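Local coordinates for protein galactitol-1-phosphate 5-dehydrogenase (Escherichia coli, PDB 4UEJ) that oxidises galactitol 1-phosphate to D-tagatose 6-phosphate with NAD(+), as a homodimeric zinc-containing dehydrogenase of the alcohol dehydrogenase family, at residues P20-H24 and Q25-R29; A50-Y53 and P54-L57; K97-Y100 and S101-A104; V148-H151 and A152-L155; P293-G296 and Q297-T301. All blocks are in the same frame, centred on the assembly; numbering follows the deposited sequence.

Interaction 1: P20-H24 and Q25-R29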
loop_
_atom_site.group_PDB
_atom_site.type_symbol
_atom_site.label_atom_id
_atom_site.label_comp_id
_atom_site.label_asym_id
_atom_site.label_seq_id
_atom_site.Cartn_x
_atom_site.Cartn_y
_atom_site.Cartn_z
ATOM N N PRO A 20 43.286 3.479 -6.191
ATOM C CA PRO A 20 42.992 3.980 -4.846
ATOM C C PRO A 20 43.706 3.167 -3.770
ATOM O O PRO A 20 43.879 1.959 -3.931
ATOM C CB PRO A 20 41.473 3.828 -4.733
ATOM C CG PRO A 20 41.118 2.766 -5.731
ATOM C CD PRO A 20 42.084 2.951 -6.863
ATOM N N GLU A 21 44.118 3.826 -2.693
ATOM C CA GLU A 21 44.820 3.141 -1.618
ATOM C C GLU A 21 43.894 2.896 -0.436
ATOM O O GLU A 21 42.911 3.608 -0.244
ATOM C CB GLU A 21 46.043 3.946 -1.175
ATOM C CG GLU A 21 47.098 4.126 -2.265
ATOM C CD GLU A 21 47.709 2.812 -2.733
ATOM O OE1 GLU A 21 47.796 1.862 -1.926
ATOM O OE2 GLU A 21 48.106 2.728 -3.915
ATOM N N ILE A 22 44.202 1.863 0.337
ATOM C CA ILE A 22 43.485 1.597 1.573
ATOM C C ILE A 22 43.889 2.654 2.585
ATOM O O ILE A 22 45.080 2.864 2.821
ATOM C CB ILE A 22 43.790 0.190 2.112
ATOM C CG1 ILE A 22 43.198 -0.865 1.175
ATOM C CG2 ILE A 22 43.251 0.024 3.525
ATOM C CD1 ILE A 22 43.552 -2.279 1.554
ATOM N N LYS A 23 42.906 3.329 3.171
ATOM C CA LYS A 23 43.196 4.436 4.083
ATOM C C LYS A 23 42.773 4.167 5.526
ATOM O O LYS A 23 43.173 4.897 6.443
ATOM C CB LYS A 23 42.528 5.716 3.575
ATOM C CG LYS A 23 43.252 6.321 2.380
ATOM C CD LYS A 23 42.528 7.533 1.832
ATOM C CE LYS A 23 43.339 8.193 0.730
ATOM N NZ LYS A 23 42.649 9.394 0.183
ATOM N N HIS A 24 41.993 3.110 5.722
ATOM C CA HIS A 24 41.471 2.761 7.038
ATOM C C HIS A 24 41.540 1.266 7.304
ATOM O O HIS A 24 41.463 0.452 6.376
ATOM C CB HIS A 24 40.024 3.236 7.181
ATOM C CG HIS A 24 39.877 4.722 7.118
ATOM N ND1 HIS A 24 39.564 5.390 5.955
ATOM C CD2 HIS A 24 40.015 5.672 8.073
ATOM C CE1 HIS A 24 39.514 6.689 6.198
ATOM N NE2 HIS A 24 39.785 6.884 7.475
ATOM N N GLN A 25 41.645 0.902 8.577
ATOM C CA GLN A 25 41.912 -0.482 8.943
ATOM C C GLN A 25 40.784 -1.419 8.531
ATOM O O GLN A 25 41.001 -2.617 8.382
ATOM C CB GLN A 25 42.161 -0.599 10.448
ATOM C CG GLN A 25 40.945 -0.318 11.308
ATOM C CD GLN A 25 41.233 -0.522 12.783
ATOM O OE1 GLN A 25 42.295 -1.020 13.151
ATOM N NE2 GLN A 25 40.286 -0.145 13.634
ATOM N N ASP A 26 39.587 -0.866 8.341
ATOM C CA ASP A 26 38.421 -1.681 8.030
ATOM C C ASP A 26 38.041 -1.634 6.550
ATOM O O ASP A 26 36.920 -1.995 6.177
ATOM C CB ASP A 26 37.228 -1.261 8.909
ATOM C CG ASP A 26 36.724 0.152 8.609
ATOM O OD1 ASP A 26 37.465 0.965 8.017
ATOM O OD2 ASP A 26 35.571 0.455 8.986
ATOM N N GLU A 27 38.975 -1.212 5.707
ATOM C CA GLU A 27 38.722 -1.192 4.269
ATOM C C GLU A 27 39.377 -2.359 3.539
ATOM O O GLU A 27 40.299 -2.990 4.051
ATOM C CB GLU A 27 39.206 0.123 3.657
ATOM C CG GLU A 27 38.374 1.306 4.056
ATOM C CD GLU A 27 38.896 2.607 3.485
ATOM O OE1 GLU A 27 40.106 2.695 3.178
ATOM O OE2 GLU A 27 38.089 3.541 3.327
ATOM N N VAL A 28 38.879 -2.645 2.339
ATOM C CA VAL A 28 39.519 -3.596 1.437
ATOM C C VAL A 28 39.621 -2.980 0.051
ATOM O O VAL A 28 38.890 -2.041 -0.270
ATOM C CB VAL A 28 38.733 -4.921 1.326
ATOM C CG1 VAL A 28 38.573 -5.572 2.688
ATOM C CG2 VAL A 28 37.371 -4.667 0.699
ATOM N N ARG A 29 40.516 -3.505 -0.776
ATOM C CA ARG A 29 40.539 -3.101 -2.173
ATOM C C ARG A 29 40.124 -4.275 -3.034
ATOM O O ARG A 29 40.587 -5.397 -2.840
ATOM C CB ARG A 29 41.922 -2.596 -2.611
ATOM C CG ARG A 29 41.932 -2.104 -4.052
ATOM C CD ARG A 29 43.144 -1.237 -4.385
ATOM N NE ARG A 29 44.404 -1.933 -4.162
ATOM C CZ ARG A 29 45.353 -1.507 -3.338
ATOM N NH1 ARG A 29 45.184 -0.381 -2.658
ATOM N NH2 ARG A 29 46.473 -2.206 -3.195
#
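Glu27 reaches back across the type I turn to Ile22, Lys23 and His24. Its CB lies against Ile22 CG2 at 4.0 Å, the two side chains running antiparallel to one another. CG sits beside His24 CB, and from there the chain runs extended (chi2 178°), which carries the carboxylate to the backbone of the preceding loop. OE1 takes the Lys23 N-H nearly along the C-O axis of the carboxylate (OE1 to Lys23 N 2.9 Å) and a weak second bond from His24 N, so one oxygen grips two successive amides. OE2 comes to the edge of the His24 ring, 3.5 Å from ND1, with carboxylate and ring almost perpendicular; its salt-bridge partner is Lys124. Glu27 N donates to His24 O (3.1 Å), closing the turn from His24 to Glu27. Two residues on, Arg29 bends at chi3, and its NH1 meets a lone pair of Pro20 O at 3.0 Å, with that oxygen tilted out of the guanidinium plane and the bond bent. The same NH1 forms a long salt bridge with Glu21 OE1 at 3.5 Å, while Asp66 holds NE more firmly. The segment leads the loop after strand 11-16 into strand 27-36 at the protein surface, with strand 120-124 contacting Pro20, His24, Glu27 and Val28, and strand 60-68 contacting Ile22, Val28 and Arg29.

Interaction 2: A50-Y53 and P54-L57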
loop_
_atom_site.group_PDB
_atom_site.type_symbol
_atom_site.label_atom_id
_atom_site.label_comp_id
_atom_site.label_asym_id
_atom_site.label_seq_id
_atom_site.Cartn_x
_atom_site.Cartn_y
_atom_site.Cartn_z
ATOM N N ALA A 50 22.132 11.999 -11.645
ATOM C CA ALA A 50 23.135 11.630 -10.653
ATOM C C ALA A 50 23.277 12.736 -9.616
ATOM O O ALA A 50 22.991 13.899 -9.897
ATOM C CB ALA A 50 24.477 11.347 -11.319
ATOM N N HIS A 51 23.734 12.373 -8.420
ATOM C CA HIS A 51 23.917 13.344 -7.342
ATOM C C HIS A 51 25.032 14.350 -7.633
ATOM O O HIS A 51 25.044 15.457 -7.090
ATOM C CB HIS A 51 24.203 12.618 -6.029
ATOM C CG HIS A 51 23.014 11.914 -5.462
ATOM N ND1 HIS A 51 22.959 10.544 -5.312
ATOM C CD2 HIS A 51 21.827 12.388 -5.013
ATOM C CE1 HIS A 51 21.795 10.207 -4.788
ATOM N NE2 HIS A 51 21.089 11.307 -4.598
ATOM N N TYR A 52 25.969 13.968 -8.494
ATOM C CA TYR A 52 27.055 14.865 -8.864
ATOM C C TYR A 52 27.705 14.426 -10.172
ATOM O O TYR A 52 27.580 13.268 -10.581
ATOM C CB TYR A 52 28.105 14.933 -7.746
ATOM C CG TYR A 52 28.740 13.599 -7.417
ATOM C CD1 TYR A 52 28.174 12.752 -6.473
ATOM C CD2 TYR A 52 29.904 13.185 -8.058
ATOM C CE1 TYR A 52 28.750 11.516 -6.179
ATOM C CE2 TYR A 52 30.487 11.960 -7.773
ATOM C CZ TYR A 52 29.911 11.131 -6.832
ATOM O OH TYR A 52 30.498 9.913 -6.553
ATOM N N TYR A 53 28.389 15.367 -10.815
ATOM C CA TYR A 53 29.195 15.092 -11.997
ATOM C C TYR A 53 30.539 15.801 -11.855
ATOM O O TYR A 53 30.607 16.891 -11.284
ATOM C CB TYR A 53 28.481 15.543 -13.276
ATOM C CG TYR A 53 27.177 14.827 -13.515
ATOM C CD1 TYR A 53 27.151 13.570 -14.106
ATOM C CD2 TYR A 53 25.970 15.399 -13.133
ATOM C CE1 TYR A 53 25.959 12.907 -14.323
ATOM C CE2 TYR A 53 24.771 14.743 -13.339
ATOM C CZ TYR A 53 24.771 13.499 -13.938
ATOM O OH TYR A 53 23.581 12.840 -14.143
ATOM N N PRO A 54 31.617 15.181 -12.358
ATOM C CA PRO A 54 31.638 13.849 -12.976
ATOM C C PRO A 54 31.464 12.740 -11.950
ATOM O O PRO A 54 31.731 12.956 -10.771
ATOM C CB PRO A 54 33.025 13.785 -13.613
ATOM C CG PRO A 54 33.856 14.702 -12.777
ATOM C CD PRO A 54 32.943 15.821 -12.386
ATOM N N ILE A 55 31.008 11.572 -12.388
ATOM C CA ILE A 55 30.752 10.482 -11.463
ATOM C C ILE A 55 31.129 9.162 -12.113
ATOM O O ILE A 55 31.038 9.016 -13.329
ATOM C CB ILE A 55 29.266 10.460 -11.019
ATOM C CG1 ILE A 55 29.041 9.487 -9.862
ATOM C CG2 ILE A 55 28.350 10.132 -12.192
ATOM C CD1 ILE A 55 27.631 9.571 -9.262
ATOM N N THR A 56 31.592 8.215 -11.307
ATOM C CA THR A 56 31.792 6.861 -11.795
ATOM C C THR A 56 30.730 5.977 -11.160
ATOM O O THR A 56 30.650 5.861 -9.935
ATOM C CB THR A 56 33.207 6.334 -11.481
ATOM O OG1 THR A 56 34.169 7.103 -12.216
ATOM C CG2 THR A 56 33.337 4.868 -11.879
ATOM N N LEU A 57 29.892 5.376 -11.997
ATOM C CA LEU A 57 28.783 4.572 -11.498
ATOM C C LEU A 57 29.191 3.109 -11.302
ATOM O O LEU A 57 30.361 2.747 -11.447
ATOM C CB LEU A 57 27.592 4.671 -12.458
ATOM C CG LEU A 57 27.042 6.082 -12.712
ATOM C CD1 LEU A 57 25.962 6.072 -13.800
ATOM C CD2 LEU A 57 26.509 6.683 -11.428
#
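Ile55 lies across the face of the Tyr52 ring, the two side chains meeting at about a right angle. Its CD1 stands 3.9 Å from the ring centroid and 20° off the normal, a CH-pi contact shifted toward the rim, and CG1 follows at 3.5 Å from Tyr52 CE2. The isoleucine can do this because CG1 is anti to the backbone N (chi1 -170°), which sends the long branch to the ring and leaves CG2 for the other aromatic. There CG2 approaches Tyr53 CD1 at 4.1 Å, obliquely. Ala50 CB, five residues before Ile55, adds a contact at 4.2 Å to Ile55 CG2. At the edge of the Tyr52 ring, near its plane, Pro54 O comes within 3.3 Å of CD2. Tyr52 holds its ring there with CG over its own backbone (chi1 60°). The cis peptide before Pro54 probably helps bring Ile55 back over Tyr52. Tyr53 OH accepts the Ala50 N-H (Ala50 N to Tyr53 OH 3.0 Å) and is also hydrogen-bonded to Arg44 O of helix 41-46; Tyr52 OH pairs with Asp114. This loop joins helix 41-46 to strand 60-68 in the GroES-like part of the chain. Across the turn the contact is apolar: the hydroxyls fix the rings at their outer ends, Ile55 packs against both rings, and Tyr52 O, 3.3 Å from Ile55 CB, is buried with no polar partner in the model, which is probably unfavourable.

Interaction 3: K97-Y100 and S101-A104. With ZN (zinc ion), chain C.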
loop_
_atom_site.group_PDB
_atom_site.type_symbol
_atom_site.label_atom_id
_atom_site.label_comp_id
_atom_site.label_asym_id
_atom_site.label_seq_id
_atom_site.Cartn_x
_atom_site.Cartn_y
_atom_site.Cartn_z
ATOM N N LYS A 97 17.107 -0.645 14.289
ATOM C CA LYS A 97 15.902 -1.449 14.095
ATOM C C LYS A 97 16.008 -2.349 12.868
ATOM O O LYS A 97 15.094 -3.122 12.575
ATOM C CB LYS A 97 14.674 -0.552 13.983
ATOM C CG LYS A 97 14.177 -0.042 15.331
ATOM C CD LYS A 97 12.946 0.832 15.180
ATOM C CE LYS A 97 12.438 1.323 16.533
ATOM N NZ LYS A 97 11.739 0.251 17.296
ATOM N N GLY A 98 17.129 -2.261 12.159
ATOM C CA GLY A 98 17.321 -3.055 10.960
ATOM C C GLY A 98 16.723 -2.396 9.731
ATOM O O GLY A 98 16.626 -3.013 8.671
ATOM N N PHE A 99 16.329 -1.135 9.875
ATOM C CA PHE A 99 15.792 -0.363 8.767
ATOM C C PHE A 99 16.909 0.371 8.027
ATOM O O PHE A 99 16.954 1.599 8.027
ATOM C CB PHE A 99 14.758 0.641 9.276
ATOM C CG PHE A 99 13.585 0.011 9.977
ATOM C CD1 PHE A 99 13.261 -1.323 9.767
ATOM C CD2 PHE A 99 12.800 0.756 10.831
ATOM C CE1 PHE A 99 12.181 -1.900 10.400
ATOM C CE2 PHE A 99 11.711 0.190 11.465
ATOM C CZ PHE A 99 11.403 -1.141 11.256
ATOM N N TYR A 100 17.800 -0.380 7.388
ATOM C CA TYR A 100 19.045 0.198 6.875
ATOM C C TYR A 100 18.797 1.124 5.713
ATOM O O TYR A 100 19.494 2.128 5.534
ATOM C CB TYR A 100 20.004 -0.900 6.446
ATOM C CG TYR A 100 20.336 -1.854 7.563
ATOM C CD1 TYR A 100 21.076 -1.435 8.658
ATOM C CD2 TYR A 100 19.927 -3.186 7.513
ATOM C CE1 TYR A 100 21.383 -2.306 9.685
ATOM C CE2 TYR A 100 20.231 -4.063 8.531
ATOM C CZ TYR A 100 20.959 -3.619 9.616
ATOM O OH TYR A 100 21.267 -4.489 10.637
ATOM N N SER A 101 17.789 0.786 4.924
ATOM C CA SER A 101 17.471 1.572 3.753
ATOM C C SER A 101 16.745 2.866 4.112
ATOM O O SER A 101 16.508 3.709 3.245
ATOM C CB SER A 101 16.648 0.724 2.780
ATOM O OG SER A 101 17.403 -0.430 2.445
ATOM N N GLN A 102 16.421 3.031 5.394
ATOM C CA GLN A 102 15.884 4.294 5.881
ATOM C C GLN A 102 16.911 5.074 6.694
ATOM O O GLN A 102 16.576 6.070 7.343
ATOM C CB GLN A 102 14.619 4.067 6.724
ATOM C CG GLN A 102 13.390 3.672 5.893
ATOM C CD GLN A 102 13.415 2.217 5.472
ATOM O OE1 GLN A 102 13.684 1.335 6.282
ATOM N NE2 GLN A 102 13.145 1.959 4.193
ATOM N N CYS A 103 18.160 4.625 6.666
ATOM C CA CYS A 103 19.224 5.395 7.306
ATOM C C CYS A 103 19.282 6.783 6.658
ATOM O O CYS A 103 19.243 6.899 5.436
ATOM C CB CYS A 103 20.569 4.677 7.175
ATOM S SG CYS A 103 21.915 5.596 7.894
ATOM N N ALA A 104 19.340 7.833 7.467
ATOM C CA ALA A 104 19.353 9.190 6.922
ATOM C C ALA A 104 20.747 9.545 6.413
ATOM O O ALA A 104 20.902 10.417 5.554
ATOM C CB ALA A 104 18.894 10.193 7.966
HETATM ZN ZN ZN C . 21.827 4.758 10.206
#
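Cys103 is held through both its sulfur and its backbone: SG binds the zinc ion at 2.5 Å, and N donates to Tyr100 O at 3.0 Å (159°). One residue earlier Gln102 N donates to Phe99 O, also 3.0 Å; these are the i to i+3 bonds of a short 3-10 turn. The turn presents the Cys103 side chain to the structural zinc, with SG anti to the backbone N (chi1 178°) and CB resting against Tyr100 O. Cys89, Cys92 and Cys95 supply the other three thiolates. Further out, Gln102 bends at chi2 and lays OE1 against Phe99 CB (3.3 Å), its amide plane turned 68° from the phenyl ring. The Gln102 amide faces the second subunit, where NE2 bonds Arg278 O of that chain, and the Phe99 ring stacks on His253 of the same neighbour. The Tyr100 ring meets Trp294 edge-to-face. Gly98, just after helix 93-96, has positive phi and forms a Schellman motif. This is the four-cysteine structural zinc lobe of the medium-chain alcohol dehydrogenases, in which three ligands are closely spaced and the fourth comes eight residues later, after these turns.

Interaction 4: V148-H151 and A152-L155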
loop_
_atom_site.group_PDB
_atom_site.type_symbol
_atom_site.label_atom_id
_atom_site.label_comp_id
_atom_site.label_asym_id
_atom_site.label_seq_id
_atom_site.Cartn_x
_atom_site.Cartn_y
_atom_site.Cartn_z
ATOM N N VAL A 148 17.273 -7.511 -4.997
ATOM C CA VAL A 148 16.200 -6.526 -5.120
ATOM C C VAL A 148 14.831 -7.223 -5.068
ATOM O O VAL A 148 13.954 -6.869 -4.254
ATOM C CB VAL A 148 16.324 -5.717 -6.410
ATOM C CG1 VAL A 148 15.128 -4.813 -6.588
ATOM C CG2 VAL A 148 17.613 -4.892 -6.388
ATOM N N GLY A 149 14.661 -8.221 -5.925
ATOM C CA GLY A 149 13.434 -8.989 -5.974
ATOM C C GLY A 149 13.224 -9.780 -4.705
ATOM O O GLY A 149 12.109 -9.859 -4.203
ATOM N N LEU A 150 14.299 -10.353 -4.173
ATOM C CA LEU A 150 14.205 -11.134 -2.956
ATOM C C LEU A 150 13.749 -10.265 -1.792
ATOM O O LEU A 150 13.008 -10.728 -0.932
ATOM C CB LEU A 150 15.533 -11.793 -2.605
ATOM C CG LEU A 150 15.946 -12.931 -3.545
ATOM C CD1 LEU A 150 17.238 -13.566 -3.007
ATOM C CD2 LEU A 150 14.849 -13.973 -3.602
ATOM N N HIS A 151 14.207 -9.019 -1.769
ATOM C CA HIS A 151 13.819 -8.107 -0.694
ATOM C C HIS A 151 12.323 -7.830 -0.744
ATOM O O HIS A 151 11.656 -7.821 0.291
ATOM C CB HIS A 151 14.580 -6.785 -0.784
ATOM C CG HIS A 151 14.272 -5.855 0.346
ATOM N ND1 HIS A 151 14.593 -6.149 1.656
ATOM C CD2 HIS A 151 13.644 -4.658 0.376
ATOM C CE1 HIS A 151 14.182 -5.169 2.440
ATOM N NE2 HIS A 151 13.612 -4.242 1.685
ATOM N N ALA A 152 11.805 -7.604 -1.947
ATOM C CA ALA A 152 10.354 -7.426 -2.114
ATOM C C ALA A 152 9.572 -8.661 -1.674
ATOM O O ALA A 152 8.565 -8.519 -0.967
ATOM C CB ALA A 152 10.018 -7.072 -3.540
ATOM N N PHE A 153 10.010 -9.862 -2.075
ATOM C CA PHE A 153 9.365 -11.094 -1.582
ATOM C C PHE A 153 9.393 -11.181 -0.054
ATOM O O PHE A 153 8.419 -11.584 0.589
ATOM C CB PHE A 153 10.033 -12.349 -2.166
ATOM C CG PHE A 153 9.854 -12.507 -3.651
ATOM C CD1 PHE A 153 8.799 -11.902 -4.313
ATOM C CD2 PHE A 153 10.759 -13.252 -4.391
ATOM C CE1 PHE A 153 8.636 -12.050 -5.686
ATOM C CE2 PHE A 153 10.597 -13.402 -5.770
ATOM C CZ PHE A 153 9.548 -12.788 -6.414
ATOM N N HIS A 154 10.523 -10.811 0.533
ATOM C CA HIS A 154 10.664 -10.834 1.984
ATOM C C HIS A 154 9.663 -9.906 2.660
ATOM O O HIS A 154 9.027 -10.283 3.643
ATOM C CB HIS A 154 12.089 -10.442 2.383
ATOM C CG HIS A 154 12.316 -10.421 3.862
ATOM N ND1 HIS A 154 13.276 -9.632 4.455
ATOM C CD2 HIS A 154 11.713 -11.099 4.867
ATOM C CE1 HIS A 154 13.251 -9.818 5.763
ATOM N NE2 HIS A 154 12.312 -10.705 6.038
ATOM N N LEU A 155 9.504 -8.706 2.120
ATOM C CA LEU A 155 8.547 -7.752 2.702
ATOM C C LEU A 155 7.124 -8.270 2.592
ATOM O O LEU A 155 6.288 -7.935 3.415
ATOM C CB LEU A 155 8.640 -6.394 2.025
ATOM C CG LEU A 155 9.936 -5.616 2.293
ATOM C CD1 LEU A 155 9.911 -4.324 1.500
ATOM C CD2 LEU A 155 10.107 -5.340 3.772
#
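One face of the His151 imidazole is overlaid by Leu155, whose CG lies 4.3 Å from the ring centroid, 23° off the normal, in a CH-pi contact; Leu155 CD1 comes to 3.7 Å from His151 NE2. The Phe153 ring has Gly149 O over one face, 3.5 Å from CG and offset toward the rim, while Leu150 CD2 approaches Phe153 CD2 obliquely at 4.2 Å. These are i to i+4 and i to i+3 neighbours on helix 143-155, whose earlier residue Glu144 is, by similarity, a ligand of the catalytic zinc. Four backbone bonds run through the segment, such as Phe153 N to Gly149 O (3.0 Å, 170°). His151 has CG anti to the backbone N (chi1 -177°), which swings the ring out over Leu155 and toward two acids: ND1 bonds Glu298 OE2, and NE2 bonds Glu280 of the second subunit. Replacing it with an alanine would probably leave both carboxylates without this shared partner and uncover one side of Leu155. Glu298 OE2 also receives a weak bond from His154 ND1. Leu150 and Phe153 pack on helix 171-182, and Phe153 and Ala152 meet strand 231-235.

Interaction 5: P293-G296 and Q297-T301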
loop_
_atom_site.group_PDB
_atom_site.type_symbol
_atom_site.label_atom_id
_atom_site.label_comp_id
_atom_site.label_asym_id
_atom_site.label_seq_id
_atom_site.Cartn_x
_atom_site.Cartn_y
_atom_site.Cartn_z
ATOM N N PRO A 293 20.358 -9.926 9.984
ATOM C CA PRO A 293 21.645 -9.243 10.165
ATOM C C PRO A 293 22.308 -8.855 8.846
ATOM O O PRO A 293 22.218 -9.601 7.869
ATOM C CB PRO A 293 22.485 -10.280 10.909
ATOM C CG PRO A 293 21.958 -11.579 10.426
ATOM C CD PRO A 293 20.485 -11.381 10.186
ATOM N N TRP A 294 22.946 -7.688 8.839
ATOM C CA TRP A 294 23.605 -7.124 7.659
ATOM C C TRP A 294 24.492 -8.123 6.910
ATOM O O TRP A 294 25.288 -8.813 7.535
ATOM C CB TRP A 294 24.453 -5.919 8.081
ATOM C CG TRP A 294 25.116 -5.229 6.940
ATOM C CD1 TRP A 294 26.417 -5.364 6.536
ATOM C CD2 TRP A 294 24.504 -4.303 6.032
ATOM N NE1 TRP A 294 26.649 -4.573 5.432
ATOM C CE2 TRP A 294 25.493 -3.915 5.104
ATOM C CE3 TRP A 294 23.216 -3.765 5.917
ATOM C CZ2 TRP A 294 25.237 -3.009 4.082
ATOM C CZ3 TRP A 294 22.961 -2.871 4.900
ATOM C CH2 TRP A 294 23.966 -2.505 3.987
ATOM N N PRO A 295 24.374 -8.187 5.567
ATOM C CA PRO A 295 23.484 -7.404 4.700
ATOM C C PRO A 295 22.077 -7.970 4.569
ATOM O O PRO A 295 21.221 -7.336 3.950
ATOM C CB PRO A 295 24.196 -7.450 3.346
ATOM C CG PRO A 295 24.857 -8.800 3.345
ATOM C CD PRO A 295 25.318 -9.003 4.780
ATOM N N GLY A 296 21.837 -9.156 5.121
ATOM C CA GLY A 296 20.482 -9.682 5.147
ATOM C C GLY A 296 20.357 -11.042 4.507
ATOM O O GLY A 296 21.194 -11.439 3.693
ATOM N N GLN A 297 19.308 -11.768 4.880
ATOM C CA GLN A 297 19.109 -13.103 4.350
ATOM C C GLN A 297 18.983 -13.094 2.834
ATOM O O GLN A 297 19.304 -14.098 2.190
ATOM C CB GLN A 297 17.879 -13.757 4.980
ATOM C CG GLN A 297 16.553 -13.211 4.492
ATOM C CD GLN A 297 15.624 -14.320 4.044
ATOM O OE1 GLN A 297 16.068 -15.434 3.749
ATOM N NE2 GLN A 297 14.328 -14.027 3.996
ATOM N N GLU A 298 18.553 -11.967 2.257
ATOM C CA GLU A 298 18.426 -11.868 0.795
ATOM C C GLU A 298 19.735 -12.234 0.091
ATOM O O GLU A 298 19.741 -12.898 -0.950
ATOM C CB GLU A 298 18.002 -10.455 0.368
ATOM C CG GLU A 298 16.589 -10.024 0.805
ATOM C CD GLU A 298 16.577 -9.306 2.153
ATOM O OE1 GLU A 298 17.441 -9.618 3.005
ATOM O OE2 GLU A 298 15.707 -8.423 2.368
ATOM N N TRP A 299 20.838 -11.775 0.658
ATOM C CA TRP A 299 22.156 -11.991 0.075
ATOM C C TRP A 299 22.578 -13.464 0.136
ATOM O O TRP A 299 23.046 -14.014 -0.856
ATOM C CB TRP A 299 23.167 -11.081 0.782
ATOM C CG TRP A 299 22.901 -9.666 0.391
ATOM C CD1 TRP A 299 21.877 -8.865 0.835
ATOM C CD2 TRP A 299 23.613 -8.905 -0.585
ATOM N NE1 TRP A 299 21.928 -7.638 0.204
ATOM C CE2 TRP A 299 22.988 -7.642 -0.674
ATOM C CE3 TRP A 299 24.736 -9.161 -1.388
ATOM C CZ2 TRP A 299 23.444 -6.643 -1.532
ATOM C CZ3 TRP A 299 25.180 -8.177 -2.236
ATOM C CH2 TRP A 299 24.540 -6.929 -2.301
ATOM N N GLU A 300 22.387 -14.096 1.293
ATOM C CA GLU A 300 22.632 -15.533 1.429
ATOM C C GLU A 300 21.736 -16.338 0.508
ATOM O O GLU A 300 22.198 -17.264 -0.151
ATOM C CB GLU A 300 22.415 -16.012 2.867
ATOM C CG GLU A 300 23.269 -15.336 3.904
ATOM C CD GLU A 300 23.244 -16.082 5.221
ATOM O OE1 GLU A 300 22.139 -16.491 5.647
ATOM O OE2 GLU A 300 24.326 -16.264 5.823
ATOM N N THR A 301 20.457 -15.982 0.448
ATOM C CA THR A 301 19.540 -16.684 -0.448
ATOM C C THR A 301 19.976 -16.568 -1.912
ATOM O O THR A 301 19.954 -17.552 -2.648
ATOM C CB THR A 301 18.099 -16.160 -0.305
ATOM O OG1 THR A 301 17.668 -16.350 1.046
ATOM C CG2 THR A 301 17.154 -16.910 -1.231
#
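Gly296, the N-cap of helix 297-307, has a phi (124°) that a residue with a CB would hardly take up, and its carbonyl O receives Trp299 N at 3.1 Å. Pro295, preceded by a cis peptide, sets its ring over one face of the Trp299 indole, roughly perpendicular to the run of that side chain. Its CB is 3.8 Å from the centroid of the five-membered ring and 15° off the normal, a CH-pi contact; CG comes to 3.6 Å from Trp299 CG. The same CB also lies over the centre of the Trp294 ring, so the proline sits between two indoles. Pro295 O in turn approaches Trp299 CD1 at 3.5 Å. Trp299 has CG anti to its carbonyl carbon (chi1 -70°), which turns the indole back over Pro295. The indole N-H is spent on Asn289 O. An alanine at Trp299 would probably take away one of the two indoles that enclose Pro295 and leave Asn289 O without its N-H. Glu298 OE1 is hydrogen-bonded to Ser291 OG. Further along, Thr301 OG1 bonds Gln297 O at 3.0 Å, and Thr301 N bonds the same oxygen, so one carbonyl accepts twice. Trp299 also packs on Ile143 and Glu144 of helix 143-155, the latter a ligand of the catalytic zinc by similarity. A glycine N-cap and a first-turn tryptophan laid on the entering proline thus start the helix after strand 282-285, an outermost strand of the Rossmann-type sheet, close to the catalytic zinc site.

Interactions 1 and 2 are surface contacts of the catalytic, GroES-like part: the first gathers charges at the entry to strand 27-36, the second is a nonpolar cluster of tyrosines and isoleucine in the loop before strand 60-68. Interactions 3 and 4 are buried, and both touch the second subunit, one through a metal-bound turn beside the structural zinc, the other through a regular helix that carries a probable ligand of the catalytic zinc. Interaction 5, partly buried and mainly proline-on-indole packing at a helix start, touches both: an aromatic pair links it to interaction 3, and an acid-histidine bond couples helices 143-155 and 297-307. Interactions 1 and 2 touch none of the others.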